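Local structure of adenine phosphoribosyltransferase, putative (Trypanosoma brucei brucei, 5VN4) at residues R49-G54 with G182-T187; Q193-F198 with V206-L211; K30-Y35 with E214-D219; M9-V14 with R67-D72. The protein probably catalyses the transfer of a phosphoribosyl group from 5-phospho-alpha-D-ribose 1-diphosphate to adenine, making AMP and diphosphate in purine salvage. One frame throughout, in Å; residues are numbered along the deposited sequence.

Contact 1 of 4, residues R49-G54 with G182-T187; sequences RFAEVG and GILGLT. With ADE (adenine), chain C.
L184 has CG anti to its backbone nitrogen (chi1 175°), and this carries CD2 up against A51 CB, a tight carbon contact at 3.5 Å. F50 takes the same kind of torsion (chi1 -178°) but points away from G182-T187, which lays its ring against the bound adenine. ADE C2 stands 3.5 Å above the plane of the F50 ring, displaced toward the rim, with F50 CE1 3.6 Å from ADE C2. The backbone of R49-G54 reads the edge of the base. A51 N donates to ADE N1 at 3.0 Å in a nearly straight bond (169°), and ADE N6 donates to R49 O at 3.2 Å. From the other segment L186 CD1 comes to 3.8 Å from ADE N6. The pair of backbone bonds matches the adenine's own donor and acceptor, and it is completed by R90 and E128, which also bond the base. Further along, V53 CG2 and I183 CD1 touch loosely, while E52 OE2 accepts from G54 N at 2.9 Å and so caps the turn leading into helix 54-57. E52 OE1 accepts from A116 N of the second subunit, on which F50 also packs, so the segment that holds adenine also touches the dimer partner. Strand 50-51 pairs antiparallel with strand 37-38, and strand 184-185 runs parallel to its neighbours 156-157 and 208-213 in the main sheet.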
loop_
_atom_site.group_PDB
_atom_site.type_symbol
_atom_site.label_atom_id
_atom_site.label_comp_id
_atom_site.label_asym_id
_atom_site.label_seq_id
_atom_site.Cartn_x
_atom_site.Cartn_y
_atom_site.Cartn_z
ATOM N N ARG A 49 19.802 7.107 -9.144
ATOM C CA ARG A 49 19.245 5.802 -9.502
ATOM C C ARG A 49 17.996 5.574 -8.654
ATOM O O ARG A 49 18.088 5.285 -7.457
ATOM C CB ARG A 49 20.284 4.694 -9.327
ATOM C CG ARG A 49 21.541 4.962 -10.150
ATOM C CD ARG A 49 22.470 3.764 -10.384
ATOM N NE ARG A 49 23.497 4.144 -11.362
ATOM C CZ ARG A 49 24.275 3.304 -12.040
ATOM N NH1 ARG A 49 24.184 1.994 -11.859
ATOM N NH2 ARG A 49 25.155 3.786 -12.907
ATOM N N PHE A 50 16.833 5.717 -9.276
ATOM C CA PHE A 50 15.557 5.558 -8.592
ATOM C C PHE A 50 15.046 4.137 -8.791
ATOM O O PHE A 50 14.789 3.717 -9.926
ATOM C CB PHE A 50 14.535 6.562 -9.121
ATOM C CG PHE A 50 13.201 6.487 -8.419
ATOM C CD1 PHE A 50 12.973 7.198 -7.250
ATOM C CD2 PHE A 50 12.182 5.692 -8.913
ATOM C CE1 PHE A 50 11.747 7.119 -6.597
ATOM C CE2 PHE A 50 10.963 5.621 -8.273
ATOM C CZ PHE A 50 10.746 6.326 -7.102
ATOM N N ALA A 51 14.844 3.425 -7.686
ATOM C CA ALA A 51 14.461 2.013 -7.717
ATOM C C ALA A 51 12.940 1.907 -7.636
ATOM O O ALA A 51 12.350 1.999 -6.555
ATOM C CB ALA A 51 15.146 1.266 -6.581
ATOM N N GLU A 52 12.305 1.685 -8.786
ATOM C CA GLU A 52 10.847 1.653 -8.874
ATOM C C GLU A 52 10.292 0.377 -8.239
ATOM O O GLU A 52 10.603 -0.739 -8.667
ATOM C CB GLU A 52 10.433 1.753 -10.344
ATOM C CG GLU A 52 8.965 1.458 -10.639
ATOM C CD GLU A 52 8.011 2.386 -9.910
ATOM O OE1 GLU A 52 8.244 3.620 -9.930
ATOM O OE2 GLU A 52 7.029 1.872 -9.319
ATOM N N VAL A 53 9.434 0.538 -7.230
ATOM C CA VAL A 53 8.903 -0.630 -6.525
ATOM C C VAL A 53 7.949 -1.454 -7.392
ATOM O O VAL A 53 7.750 -2.650 -7.125
ATOM C CB VAL A 53 8.227 -0.190 -5.210
ATOM C CG1 VAL A 53 6.849 0.395 -5.498
ATOM C CG2 VAL A 53 8.149 -1.343 -4.224
ATOM N N GLY A 54 7.362 -0.856 -8.434
ATOM C CA GLY A 54 6.412 -1.597 -9.249
ATOM C C GLY A 54 7.014 -2.794 -9.961
ATOM O O GLY A 54 6.322 -3.782 -10.206
ATOM N N GLY A 182 13.076 -3.559 5.371
ATOM C CA GLY A 182 12.860 -3.035 4.035
ATOM C C GLY A 182 13.353 -4.015 2.990
ATOM O O GLY A 182 13.914 -5.065 3.308
ATOM N N ILE A 183 13.156 -3.653 1.721
ATOM C CA ILE A 183 13.690 -4.477 0.642
ATOM C C ILE A 183 14.954 -3.916 -0.005
ATOM O O ILE A 183 15.691 -4.681 -0.645
ATOM C CB ILE A 183 12.637 -4.881 -0.416
ATOM C CG1 ILE A 183 12.033 -3.652 -1.114
ATOM C CG2 ILE A 183 11.574 -5.763 0.229
ATOM C CD1 ILE A 183 11.154 -4.014 -2.308
ATOM N N LEU A 184 15.242 -2.621 0.167
ATOM C CA LEU A 184 16.414 -1.999 -0.443
ATOM C C LEU A 184 17.006 -0.998 0.536
ATOM O O LEU A 184 16.335 -0.039 0.928
ATOM C CB LEU A 184 16.034 -1.300 -1.753
ATOM C CG LEU A 184 17.158 -0.515 -2.427
ATOM C CD1 LEU A 184 18.311 -1.417 -2.831
ATOM C CD2 LEU A 184 16.615 0.212 -3.627
ATOM N N GLY A 185 18.256 -1.221 0.924
ATOM C CA GLY A 185 18.962 -0.294 1.789
ATOM C C GLY A 185 20.134 0.298 1.043
ATOM O O GLY A 185 20.948 -0.443 0.482
ATOM N N LEU A 186 20.222 1.627 0.986
ATOM C CA LEU A 186 21.338 2.281 0.303
ATOM C C LEU A 186 22.375 2.553 1.385
ATOM O O LEU A 186 22.377 3.604 2.031
ATOM C CB LEU A 186 20.866 3.545 -0.401
ATOM C CG LEU A 186 19.712 3.324 -1.397
ATOM C CD1 LEU A 186 19.268 4.627 -2.025
ATOM C CD2 LEU A 186 20.093 2.314 -2.468
ATOM N N THR A 187 23.257 1.574 1.613
ATOM C CA THR A 187 24.057 1.606 2.838
ATOM C C THR A 187 25.047 2.760 2.852
ATOM O O THR A 187 25.428 3.222 3.930
ATOM C CB THR A 187 24.746 0.266 3.111
ATOM O OG1 THR A 187 25.797 0.048 2.166
ATOM C CG2 THR A 187 23.747 -0.879 3.027
HETATM N N9 ADE C . 13.155 6.506 -1.851
HETATM C C8 ADE C . 14.230 7.209 -1.404
HETATM N N7 ADE C . 15.295 7.090 -2.166
HETATM C C5 ADE C . 14.888 6.245 -3.180
HETATM C C6 ADE C . 15.558 5.721 -4.312
HETATM N N6 ADE C . 16.843 5.990 -4.617
HETATM N N1 ADE C . 14.855 4.909 -5.126
HETATM C C2 ADE C . 13.578 4.639 -4.819
HETATM N N3 ADE C . 12.844 5.073 -3.795
HETATM C C4 ADE C . 13.569 5.876 -3.001
#

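Contact 2 of 4, residues Q193-F198 with V206-L211; sequences QPAHTF and VPFVTL
V206 meets H196 through its carbonyl: H196 NE2 donates to V206 O at 2.8 Å, with an N-H...O angle of 159°. The oxygen lies near the plane of the imidazole, at its edge, while NE2 is tilted 16° from the V206 carbonyl plane. H196 sits in the last turn of its helix with CG anti to its carbonyl carbon (chi1 -75°), and the ring reaches across to the chain just before the strand begins. P207 turns away from the helix. F208 then points back toward it, and F208 CZ comes to 3.7 Å from A195 CB, which lies at the ring edge and near its plane. The H196 and F208 rings also meet obliquely, centroids 5.3 Å apart; the methyl of A195 and the imidazole both meet the phenyl on its helix-facing side. Beyond F208 the strand leaves the helix behind: V209 packs on R73 and L211 on I66, F69 and F70, all from helix 60-75. The contact joins the helix and the second strand of the beta-alpha-beta unit made of strand 184-185, helix 192-197 and strand 208-213, with strand 176-182 alongside V206 and F208, and with V167 of helix 161-172 against A195.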
loop_
_atom_site.group_PDB
_atom_site.type_symbol
_atom_site.label_atom_id
_atom_site.label_comp_id
_atom_site.label_asym_id
_atom_site.label_seq_id
_atom_site.Cartn_x
_atom_site.Cartn_y
_atom_site.Cartn_z
ATOM N N GLN A 193 21.668 5.877 10.934
ATOM C CA GLN A 193 22.150 6.890 11.872
ATOM C C GLN A 193 21.041 7.672 12.559
ATOM O O GLN A 193 21.096 7.816 13.793
ATOM C CB GLN A 193 23.186 7.803 11.212
ATOM C CG GLN A 193 23.624 8.949 12.112
ATOM C CD GLN A 193 24.459 9.972 11.372
ATOM O OE1 GLN A 193 25.019 9.682 10.314
ATOM N NE2 GLN A 193 24.541 11.179 11.918
ATOM N N PRO A 194 20.034 8.213 11.856
ATOM C CA PRO A 194 19.012 8.996 12.578
ATOM C C PRO A 194 18.288 8.190 13.644
ATOM O O PRO A 194 18.202 8.632 14.796
ATOM C CB PRO A 194 18.100 9.508 11.453
ATOM C CG PRO A 194 18.963 9.482 10.222
ATOM C CD PRO A 194 19.836 8.277 10.393
ATOM N N ALA A 195 17.815 6.988 13.304
ATOM C CA ALA A 195 17.114 6.155 14.277
ATOM C C ALA A 195 18.025 5.766 15.432
ATOM O O ALA A 195 17.577 5.693 16.583
ATOM C CB ALA A 195 16.575 4.901 13.590
ATOM N N HIS A 196 19.302 5.495 15.145
ATOM C CA HIS A 196 20.223 5.006 16.166
ATOM C C HIS A 196 20.783 6.107 17.050
ATOM O O HIS A 196 21.410 5.798 18.069
ATOM C CB HIS A 196 21.382 4.241 15.532
ATOM C CG HIS A 196 21.003 2.882 15.040
ATOM N ND1 HIS A 196 21.848 2.104 14.279
ATOM C CD2 HIS A 196 19.867 2.162 15.196
ATOM C CE1 HIS A 196 21.249 0.962 13.988
ATOM N NE2 HIS A 196 20.046 0.971 14.533
ATOM N N THR A 197 20.584 7.371 16.696
ATOM C CA THR A 197 21.071 8.464 17.521
ATOM C C THR A 197 19.944 9.289 18.130
ATOM O O THR A 197 20.197 10.051 19.068
ATOM C CB THR A 197 22.079 9.339 16.751
ATOM O OG1 THR A 197 21.471 9.893 15.588
ATOM C CG2 THR A 197 23.290 8.518 16.317
ATOM N N PHE A 198 18.708 9.108 17.660
ATOM C CA PHE A 198 17.538 9.750 18.255
ATOM C C PHE A 198 17.470 9.485 19.757
ATOM O O PHE A 198 17.756 8.379 20.225
ATOM C CB PHE A 198 16.271 9.196 17.584
ATOM C CG PHE A 198 14.983 9.678 18.206
ATOM C CD1 PHE A 198 14.611 11.009 18.116
ATOM C CD2 PHE A 198 14.144 8.799 18.870
ATOM C CE1 PHE A 198 13.428 11.458 18.683
ATOM C CE2 PHE A 198 12.946 9.240 19.440
ATOM C CZ PHE A 198 12.592 10.570 19.348
ATOM N N VAL A 206 18.504 -1.527 17.631
ATOM C CA VAL A 206 17.452 -1.973 16.721
ATOM C C VAL A 206 18.097 -2.331 15.382
ATOM O O VAL A 206 18.620 -1.437 14.704
ATOM C CB VAL A 206 16.371 -0.903 16.534
ATOM C CG1 VAL A 206 15.375 -1.352 15.458
ATOM C CG2 VAL A 206 15.663 -0.635 17.850
ATOM N N PRO A 207 18.063 -3.590 14.957
ATOM C CA PRO A 207 18.618 -3.926 13.638
ATOM C C PRO A 207 17.780 -3.350 12.505
ATOM O O PRO A 207 16.547 -3.325 12.565
ATOM C CB PRO A 207 18.586 -5.459 13.614
ATOM C CG PRO A 207 18.490 -5.870 15.063
ATOM C CD PRO A 207 17.671 -4.783 15.726
ATOM N N PHE A 208 18.471 -2.868 11.471
ATOM C CA PHE A 208 17.874 -2.586 10.171
ATOM C C PHE A 208 18.152 -3.784 9.275
ATOM O O PHE A 208 19.301 -4.214 9.155
ATOM C CB PHE A 208 18.522 -1.356 9.529
ATOM C CG PHE A 208 17.980 -0.027 10.010
ATOM C CD1 PHE A 208 17.725 0.218 11.350
ATOM C CD2 PHE A 208 17.785 1.001 9.103
ATOM C CE1 PHE A 208 17.251 1.466 11.762
ATOM C CE2 PHE A 208 17.317 2.245 9.499
ATOM C CZ PHE A 208 17.052 2.485 10.835
ATOM N N VAL A 209 17.111 -4.305 8.633
ATOM C CA VAL A 209 17.229 -5.453 7.741
ATOM C C VAL A 209 16.639 -5.056 6.395
ATOM O O VAL A 209 15.421 -4.886 6.275
ATOM C CB VAL A 209 16.509 -6.679 8.313
ATOM C CG1 VAL A 209 16.524 -7.828 7.311
ATOM C CG2 VAL A 209 17.129 -7.091 9.649
ATOM N N THR A 210 17.493 -4.883 5.384
ATOM C CA THR A 210 17.030 -4.569 4.039
ATOM C C THR A 210 17.518 -5.666 3.109
ATOM O O THR A 210 18.726 -5.890 2.994
ATOM C CB THR A 210 17.525 -3.199 3.565
ATOM O OG1 THR A 210 18.955 -3.158 3.563
ATOM C CG2 THR A 210 17.000 -2.090 4.466
ATOM N N LEU A 211 16.585 -6.346 2.445
ATOM C CA LEU A 211 16.932 -7.584 1.747
ATOM C C LEU A 211 18.058 -7.384 0.738
ATOM O O LEU A 211 19.023 -8.159 0.718
ATOM C CB LEU A 211 15.695 -8.193 1.086
ATOM C CG LEU A 211 14.620 -8.640 2.078
ATOM C CD1 LEU A 211 13.512 -9.405 1.342
ATOM C CD2 LEU A 211 15.203 -9.477 3.214
#

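Contact 3 of 4, residues K30-Y35 with E214-D219; sequences KFEKVY and ETVLSD
V216 packs beside the end of helix 26-34, and its two methyls divide the work from CB outward. CG1 stands between the backbone nitrogen and the carbonyl carbon (chi1 85°) and reaches Y35 CD2 at 4.0 Å, the two side chains crossing at about a right angle. CG2, on the other branch, lies against the helix backbone itself: E32 CA is 3.7 Å from V216 CG2 and F31 O is 3.8 Å from it. The same methyl also meets E32 CG at 3.9 Å and Y35 CB at 4.0 Å. That F31 oxygen is already engaged by V34 N and Y35 N. From CG the E32 chain runs extended to its carboxylate, where a water donates to E32 OE2 at 2.8 Å and to T215 OG1 at 3.0 Å, so both of its protons are used to bridge the segments. N221 adds a second polar link, its ND2 bonding both E32 O and V216 O. Y35 in turn packs on I183 and approaches A51 of the adenine site. No direct hydrogen bond joins the two segments: apolar contact brings the valine against the helix, and the polar joining is left to a water and an amide that each serve two acceptors.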
loop_
_atom_site.group_PDB
_atom_site.type_symbol
_atom_site.label_atom_id
_atom_site.label_comp_id
_atom_site.label_asym_id
_atom_site.label_seq_id
_atom_site.Cartn_x
_atom_site.Cartn_y
_atom_site.Cartn_z
ATOM N N LYS A 30 17.457 -13.345 -7.395
ATOM C CA LYS A 30 16.160 -13.050 -8.002
ATOM C C LYS A 30 15.906 -11.546 -8.083
ATOM O O LYS A 30 15.430 -11.047 -9.108
ATOM C CB LYS A 30 15.037 -13.746 -7.227
ATOM C CG LYS A 30 15.048 -15.262 -7.365
ATOM C CD LYS A 30 13.898 -15.909 -6.617
ATOM C CE LYS A 30 13.859 -17.400 -6.873
ATOM N NZ LYS A 30 15.112 -18.055 -6.424
ATOM N N PHE A 31 16.204 -10.807 -7.006
ATOM C CA PHE A 31 16.089 -9.350 -7.039
ATOM C C PHE A 31 16.959 -8.757 -8.140
ATOM O O PHE A 31 16.558 -7.795 -8.808
ATOM C CB PHE A 31 16.532 -8.747 -5.704
ATOM C CG PHE A 31 15.434 -8.591 -4.681
ATOM C CD1 PHE A 31 14.556 -7.514 -4.734
ATOM C CD2 PHE A 31 15.319 -9.485 -3.626
ATOM C CE1 PHE A 31 13.560 -7.351 -3.759
ATOM C CE2 PHE A 31 14.333 -9.318 -2.657
ATOM C CZ PHE A 31 13.458 -8.245 -2.728
ATOM N N GLU A 32 18.164 -9.304 -8.335
ATOM C CA GLU A 32 19.084 -8.730 -9.314
ATOM C C GLU A 32 18.526 -8.801 -10.727
ATOM O O GLU A 32 18.895 -7.986 -11.577
ATOM C CB GLU A 32 20.436 -9.437 -9.247
ATOM C CG GLU A 32 21.255 -9.027 -8.032
ATOM C CD GLU A 32 22.514 -9.854 -7.842
ATOM O OE1 GLU A 32 22.746 -10.786 -8.642
ATOM O OE2 GLU A 32 23.273 -9.569 -6.883
ATOM N N LYS A 33 17.635 -9.753 -11.001
ATOM C CA LYS A 33 17.066 -9.876 -12.335
ATOM C C LYS A 33 15.821 -9.024 -12.544
ATOM O O LYS A 33 15.393 -8.861 -13.691
ATOM C CB LYS A 33 16.776 -11.348 -12.644
ATOM C CG LYS A 33 18.046 -12.180 -12.650
ATOM C CD LYS A 33 17.808 -13.649 -12.923
ATOM C CE LYS A 33 19.129 -14.410 -12.847
ATOM N NZ LYS A 33 19.808 -14.198 -11.533
ATOM N N VAL A 34 15.246 -8.455 -11.484
ATOM C CA VAL A 34 13.984 -7.741 -11.622
ATOM C C VAL A 34 14.064 -6.288 -11.185
ATOM O O VAL A 34 13.368 -5.444 -11.761
ATOM C CB VAL A 34 12.803 -8.467 -10.952
ATOM C CG1 VAL A 34 12.539 -9.795 -11.644
ATOM C CG2 VAL A 34 13.072 -8.664 -9.487
ATOM N N TYR A 35 14.904 -5.953 -10.201
ATOM C CA TYR A 35 14.973 -4.565 -9.751
ATOM C C TYR A 35 15.618 -3.726 -10.850
ATOM O O TYR A 35 16.693 -4.071 -11.356
ATOM C CB TYR A 35 15.758 -4.453 -8.442
ATOM C CG TYR A 35 15.050 -3.737 -7.285
ATOM C CD1 TYR A 35 14.139 -2.704 -7.496
ATOM C CD2 TYR A 35 15.315 -4.102 -5.970
ATOM C CE1 TYR A 35 13.521 -2.052 -6.422
ATOM C CE2 TYR A 35 14.698 -3.471 -4.904
ATOM C CZ TYR A 35 13.801 -2.453 -5.130
ATOM O OH TYR A 35 13.214 -1.850 -4.038
ATOM N N GLU A 214 22.525 -1.347 -2.503
ATOM C CA GLU A 214 22.864 -0.572 -3.691
ATOM C C GLU A 214 23.546 -1.396 -4.782
ATOM O O GLU A 214 23.569 -0.962 -5.940
ATOM C CB GLU A 214 23.734 0.635 -3.314
ATOM C CG GLU A 214 25.030 0.302 -2.578
ATOM C CD GLU A 214 24.885 0.348 -1.061
ATOM O OE1 GLU A 214 23.859 -0.132 -0.549
ATOM O OE2 GLU A 214 25.797 0.868 -0.367
ATOM N N THR A 215 24.107 -2.564 -4.455
ATOM C CA THR A 215 24.741 -3.360 -5.503
ATOM C C THR A 215 23.725 -3.911 -6.494
ATOM O O THR A 215 24.117 -4.335 -7.585
ATOM C CB THR A 215 25.574 -4.506 -4.922
ATOM O OG1 THR A 215 24.714 -5.492 -4.338
ATOM C CG2 THR A 215 26.556 -3.999 -3.886
ATOM N N VAL A 216 22.437 -3.925 -6.138
ATOM C CA VAL A 216 21.409 -4.363 -7.077
ATOM C C VAL A 216 21.200 -3.348 -8.194
ATOM O O VAL A 216 20.661 -3.696 -9.252
ATOM C CB VAL A 216 20.096 -4.692 -6.332
ATOM C CG1 VAL A 216 19.258 -3.436 -6.107
ATOM C CG2 VAL A 216 19.299 -5.751 -7.072
ATOM N N LEU A 217 21.626 -2.101 -7.990
ATOM C CA LEU A 217 21.406 -1.017 -8.952
ATOM C C LEU A 217 22.603 -0.874 -9.897
ATOM O O LEU A 217 23.232 0.179 -10.021
ATOM C CB LEU A 217 21.102 0.282 -8.213
ATOM C CG LEU A 217 19.945 0.206 -7.212
ATOM C CD1 LEU A 217 19.709 1.554 -6.549
ATOM C CD2 LEU A 217 18.669 -0.291 -7.873
ATOM N N SER A 218 22.886 -1.965 -10.594
ATOM C CA SER A 218 24.041 -2.076 -11.469
ATOM C C SER A 218 23.769 -1.403 -12.812
ATOM O O SER A 218 22.628 -1.125 -13.179
ATOM C CB SER A 218 24.339 -3.548 -11.717
ATOM O OG SER A 218 23.189 -4.173 -12.266
ATOM N N ASP A 219 24.847 -1.165 -13.562
ATOM C CA ASP A 219 24.716 -0.523 -14.869
ATOM C C ASP A 219 23.778 -1.301 -15.780
ATOM O O ASP A 219 23.002 -0.706 -16.539
ATOM C CB ASP A 219 26.084 -0.392 -15.533
ATOM C CG ASP A 219 26.953 0.648 -14.874
ATOM O OD1 ASP A 219 26.444 1.388 -14.008
ATOM O OD2 ASP A 219 28.147 0.725 -15.226
HETATM O O HOH W 1 22.578 -7.273 -5.423
#

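Contact 4 of 4, residues M9-V14 with R67-D72; sequences MSLVEV and RDFFVD
F69 offers its ring edge to M9: the M9 carbonyl oxygen lies near the ring plane, 3.5 Å from F69 CE1. The CG of F70 is also at that ring's edge. In the F70 ring it is a face that is used, since F69 CD2 stands 3.8 Å above it and over its centre. F69 has CG anti to its backbone nitrogen (chi1 180°), which turns the phenyl out from the helix toward M9-V14. M9 CB packs 3.8 Å from F69 CD1, but the rest of the methionine bends at chi2 (-65°) and leads away from the phenyl. L11 touches the ring obliquely, its CD2 3.9 Å from F69 CZ. Helix 60-75 here covers the N-terminal beta hairpin of the fold, in which strand 11-15 pairs antiparallel with strand 18-21; the latter adds on parallel to strand 208-213 of the main sheet. V209 of that strand packs on L11. Just before F69 in the helix, R67 NE forms a salt bridge with D68 OD1 at 2.7 Å, tilted 17° from the guanidinium plane. The R67 guanidinium has a second carboxylate partner in E101 of the second subunit, bonded through NH1.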
loop_
_atom_site.group_PDB
_atom_site.type_symbol
_atom_site.label_atom_id
_atom_site.label_comp_id
_atom_site.label_asym_id
_atom_site.label_seq_id
_atom_site.Cartn_x
_atom_site.Cartn_y
_atom_site.Cartn_z
ATOM N N MET A 9 16.955 -17.830 4.010
ATOM C CA MET A 9 17.920 -16.934 3.386
ATOM C C MET A 9 18.758 -16.253 4.463
ATOM O O MET A 9 18.262 -15.942 5.548
ATOM C CB MET A 9 17.212 -15.865 2.544
ATOM C CG MET A 9 16.310 -16.424 1.448
ATOM S SD MET A 9 17.253 -17.309 0.197
ATOM C CE MET A 9 16.025 -18.484 -0.366
ATOM N N SER A 10 20.029 -16.009 4.149
ATOM C CA SER A 10 21.016 -15.579 5.135
ATOM C C SER A 10 21.391 -14.115 4.965
ATOM O O SER A 10 21.589 -13.633 3.842
ATOM C CB SER A 10 22.277 -16.427 5.026
ATOM O OG SER A 10 21.989 -17.770 5.382
ATOM N N LEU A 11 21.519 -13.429 6.094
ATOM C CA LEU A 11 21.897 -12.028 6.149
ATOM C C LEU A 11 23.356 -11.885 6.547
ATOM O O LEU A 11 23.945 -12.766 7.177
ATOM C CB LEU A 11 21.055 -11.293 7.193
ATOM C CG LEU A 11 19.554 -11.213 6.944
ATOM C CD1 LEU A 11 18.884 -10.693 8.203
ATOM C CD2 LEU A 11 19.236 -10.319 5.754
ATOM N N VAL A 12 23.926 -10.741 6.173
ATOM C CA VAL A 12 25.249 -10.340 6.621
ATOM C C VAL A 12 25.165 -8.913 7.133
ATOM O O VAL A 12 24.423 -8.079 6.596
ATOM C CB VAL A 12 26.322 -10.473 5.520
ATOM C CG1 VAL A 12 26.542 -11.939 5.162
ATOM C CG2 VAL A 12 25.938 -9.662 4.299
ATOM N N GLU A 13 25.902 -8.646 8.203
ATOM C CA GLU A 13 25.922 -7.326 8.820
ATOM C C GLU A 13 27.001 -6.503 8.128
ATOM O O GLU A 13 28.197 -6.745 8.325
ATOM C CB GLU A 13 26.183 -7.455 10.319
ATOM C CG GLU A 13 25.866 -6.186 11.097
ATOM C CD GLU A 13 25.990 -6.356 12.609
ATOM O OE1 GLU A 13 25.693 -5.388 13.341
ATOM O OE2 GLU A 13 26.380 -7.444 13.072
ATOM N N VAL A 14 26.585 -5.533 7.313
ATOM C CA VAL A 14 27.544 -4.786 6.498
ATOM C C VAL A 14 28.007 -3.490 7.169
ATOM O O VAL A 14 29.114 -3.017 6.896
ATOM C CB VAL A 14 27.033 -4.553 5.060
ATOM C CG1 VAL A 14 26.813 -5.888 4.327
ATOM C CG2 VAL A 14 25.767 -3.731 5.061
ATOM N N ARG A 67 7.703 -12.003 1.347
ATOM C CA ARG A 67 6.738 -12.445 2.344
ATOM C C ARG A 67 7.303 -13.596 3.164
ATOM O O ARG A 67 7.290 -13.564 4.402
ATOM C CB ARG A 67 5.453 -12.872 1.628
ATOM C CG ARG A 67 4.256 -13.136 2.530
ATOM C CD ARG A 67 4.094 -14.597 2.956
ATOM N NE ARG A 67 4.286 -15.582 1.891
ATOM C CZ ARG A 67 3.335 -16.044 1.078
ATOM N NH1 ARG A 67 2.088 -15.593 1.154
ATOM N NH2 ARG A 67 3.645 -16.961 0.173
ATOM N N ASP A 68 7.814 -14.624 2.483
ATOM C CA ASP A 68 8.288 -15.815 3.179
ATOM C C ASP A 68 9.460 -15.488 4.089
ATOM O O ASP A 68 9.551 -16.010 5.205
ATOM C CB ASP A 68 8.692 -16.891 2.170
ATOM C CG ASP A 68 7.506 -17.522 1.459
ATOM O OD1 ASP A 68 6.352 -17.309 1.883
ATOM O OD2 ASP A 68 7.737 -18.239 0.462
ATOM N N PHE A 69 10.372 -14.629 3.625
ATOM C CA PHE A 69 11.524 -14.269 4.447
ATOM C C PHE A 69 11.085 -13.657 5.771
ATOM O O PHE A 69 11.517 -14.094 6.848
ATOM C CB PHE A 69 12.448 -13.302 3.704
ATOM C CG PHE A 69 13.640 -12.903 4.524
ATOM C CD1 PHE A 69 14.789 -13.679 4.512
ATOM C CD2 PHE A 69 13.593 -11.797 5.359
ATOM C CE1 PHE A 69 15.881 -13.352 5.301
ATOM C CE2 PHE A 69 14.679 -11.467 6.152
ATOM C CZ PHE A 69 15.828 -12.243 6.116
ATOM N N PHE A 70 10.224 -12.638 5.713
ATOM C CA PHE A 70 9.867 -11.928 6.938
ATOM C C PHE A 70 8.897 -12.711 7.817
ATOM O O PHE A 70 8.999 -12.649 9.048
ATOM C CB PHE A 70 9.364 -10.522 6.614
ATOM C CG PHE A 70 10.458 -9.575 6.224
ATOM C CD1 PHE A 70 11.370 -9.138 7.175
ATOM C CD2 PHE A 70 10.585 -9.129 4.918
ATOM C CE1 PHE A 70 12.380 -8.267 6.845
ATOM C CE2 PHE A 70 11.604 -8.260 4.575
ATOM C CZ PHE A 70 12.500 -7.823 5.543
ATOM N N VAL A 71 7.970 -13.465 7.224
ATOM C CA VAL A 71 7.106 -14.318 8.032
ATOM C C VAL A 71 7.936 -15.339 8.798
ATOM O O VAL A 71 7.781 -15.501 10.014
ATOM C CB VAL A 71 6.022 -14.978 7.162
ATOM C CG1 VAL A 71 5.289 -16.055 7.965
ATOM C CG2 VAL A 71 5.046 -13.925 6.658
ATOM N N ASP A 72 8.858 -16.018 8.104
ATOM C CA ASP A 72 9.697 -17.007 8.776
ATOM C C ASP A 72 10.561 -16.363 9.849
ATOM O O ASP A 72 10.740 -16.931 10.933
ATOM C CB ASP A 72 10.574 -17.754 7.769
ATOM C CG ASP A 72 11.683 -18.559 8.441
ATOM O OD1 ASP A 72 12.778 -18.004 8.684
ATOM O OD2 ASP A 72 11.449 -19.750 8.744
#

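Contacts 1, 2 and 3 are buried, contact 4 only partly. Contact 1 is the most central of the four and the only one that binds a ligand; its working bonds come from backbone atoms. Contact 3 backs it: R49 NH1 bonds L217 O, T187 OG1 bonds E214 OE2, and I183 packs against the Y35 hydroxyl. Contacts 1, 2 and 4 all reach the main sheet. Contacts 1 and 2 share it through G182, hydrogen-bonded to V209 and L211, while contacts 2 and 4 meet along strand 208-213. Chemistry follows place: contact 2 joins a histidine-to-carbonyl bond, made just before the strand, to alanine-phenyl packing, contact 3 adds bridging water to apolar packing, and contact 4 is mainly phenyl packing.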